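Local coordinates for putative ABC-transporter ATP-binding protein (PDB 1Z47) that probably binds and hydrolyses ATP as the nucleotide-binding subunit of an ABC importer thought to carry sulfate, at residues B[77-80]-B[86-89]. Sequence-based numbering, arbitrary orientation.
Sequences KRVT and KRNV
Arg87 brings one face of its guanidinium under CG2 of Val79, packing the loop between strands 77-78 and 89-93 against the edge of the antiparallel beta subdomain in this ABC-transporter ATPase fold. Strand 77-78 ends the antiparallel sheet, paired with 69-74, whereas 89-93 is an outermost strand of the mixed sheet that contains strand 43-47, which leads into the probable P-loop; the contact therefore sits at the passage from one sheet to the other. Arg87 suits this buried place because it offers both a long aliphatic stem and a flat head rich in N-H groups. With CG anti to the carbonyl carbon (chi1 -54°) and the chain extended from CG to NE, the head reaches back from the loop to the end of the strand. CG2, one methyl of the branched, apolar Val79, sits 3.7 Å from the guanidinium plane, nearer its border than its centre, and can lie on this surface without competing for its hydrogens. The polar rim is served by backbone oxygens: NE donates a hydrogen bond to the carbonyl of Leu82 in the same loop, and NH1 one to that of Leu60 near the end of helix 54-62. A methionine in place of Arg87 would probably leave those carbonyls without their donors and free the loop to drift from the helix. Thr80 turns its CB away from the loop, and its OG1 is hydrogen-bonded to Asp71 OD2 and to the backbone N of Val72 in the neighbouring strand. Its carbonyl O still lies at the guanidinium edge, 3.4 Å from Arg87 NH2, while Val79 O is 3.1 Å from Arg87 NH2.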
loop_
_atom_site.group_PDB
_atom_site.type_symbol
_atom_site.label_atom_id
_atom_site.label_comp_id
_atom_site.label_asym_id
_atom_site.label_seq_id
_atom_site.Cartn_x
_atom_site.Cartn_y
_atom_site.Cartn_z
ATOM N N LYS B 77 19.344 -10.730 29.099
ATOM C CA LYS B 77 20.707 -11.154 28.826
ATOM C C LYS B 77 21.473 -10.176 27.931
ATOM O O LYS B 77 21.157 -10.019 26.751
ATOM C CB LYS B 77 20.666 -12.540 28.180
ATOM C CG LYS B 77 22.001 -13.105 27.734
ATOM C CD LYS B 77 21.801 -14.479 27.081
ATOM C CE LYS B 77 23.113 -15.073 26.575
ATOM N NZ LYS B 77 22.920 -16.420 25.961
ATOM N N ARG B 78 22.479 -9.521 28.503
ATOM C CA ARG B 78 23.304 -8.577 27.759
ATOM C C ARG B 78 23.996 -9.324 26.618
ATOM O O ARG B 78 24.869 -10.154 26.854
ATOM C CB ARG B 78 24.345 -7.950 28.685
ATOM C CG ARG B 78 25.351 -7.079 27.962
ATOM C CD ARG B 78 26.343 -6.437 28.923
ATOM N NE ARG B 78 27.411 -5.760 28.194
ATOM C CZ ARG B 78 28.286 -6.383 27.412
ATOM N NH1 ARG B 78 28.227 -7.699 27.265
ATOM N NH2 ARG B 78 29.208 -5.688 26.756
ATOM N N VAL B 79 23.613 -9.021 25.380
ATOM C CA VAL B 79 24.187 -9.710 24.228
ATOM C C VAL B 79 24.914 -8.787 23.260
ATOM O O VAL B 79 25.303 -9.204 22.172
ATOM C CB VAL B 79 23.079 -10.469 23.445
ATOM C CG1 VAL B 79 22.348 -11.427 24.375
ATOM C CG2 VAL B 79 22.083 -9.477 22.844
ATOM N N THR B 80 25.104 -7.537 23.666
ATOM C CA THR B 80 25.765 -6.541 22.832
ATOM C C THR B 80 26.924 -7.034 21.987
ATOM O O THR B 80 27.033 -6.686 20.814
ATOM C CB THR B 80 26.308 -5.379 23.666
ATOM O OG1 THR B 80 25.255 -4.818 24.456
ATOM C CG2 THR B 80 26.887 -4.312 22.749
ATOM N N LYS B 86 24.950 -16.591 18.107
ATOM C CA LYS B 86 24.926 -16.690 19.563
ATOM C C LYS B 86 23.671 -16.119 20.224
ATOM O O LYS B 86 23.506 -16.216 21.448
ATOM C CB LYS B 86 26.171 -15.996 20.129
ATOM C CG LYS B 86 26.332 -16.078 21.644
ATOM C CD LYS B 86 26.397 -17.523 22.141
ATOM C CE LYS B 86 26.852 -17.579 23.599
ATOM N NZ LYS B 86 28.269 -17.108 23.762
ATOM N N ARG B 87 22.783 -15.528 19.434
ATOM C CA ARG B 87 21.570 -14.960 20.008
ATOM C C ARG B 87 20.374 -15.858 19.743
ATOM O O ARG B 87 20.363 -16.633 18.787
ATOM C CB ARG B 87 21.323 -13.551 19.447
ATOM C CG ARG B 87 22.517 -12.609 19.604
ATOM C CD ARG B 87 22.185 -11.168 19.215
ATOM N NE ARG B 87 23.346 -10.286 19.343
ATOM C CZ ARG B 87 23.300 -8.958 19.245
ATOM N NH1 ARG B 87 22.145 -8.341 19.018
ATOM N NH2 ARG B 87 24.412 -8.245 19.383
ATOM N N ASN B 88 19.366 -15.756 20.599
ATOM C CA ASN B 88 18.166 -16.575 20.467
ATOM C C ASN B 88 17.185 -15.888 19.511
ATOM O O ASN B 88 16.031 -15.630 19.864
ATOM C CB ASN B 88 17.528 -16.749 21.847
ATOM C CG ASN B 88 16.994 -18.151 22.079
ATOM O OD1 ASN B 88 15.894 -18.493 21.645
ATOM N ND2 ASN B 88 17.779 -18.974 22.771
ATOM N N VAL B 89 17.644 -15.613 18.295
ATOM C CA VAL B 89 16.814 -14.918 17.313
ATOM C C VAL B 89 16.808 -15.580 15.939
ATOM O O VAL B 89 17.827 -16.088 15.480
ATOM C CB VAL B 89 17.301 -13.473 17.139
ATOM C CG1 VAL B 89 17.341 -12.770 18.488
ATOM C CG2 VAL B 89 18.677 -13.469 16.502
#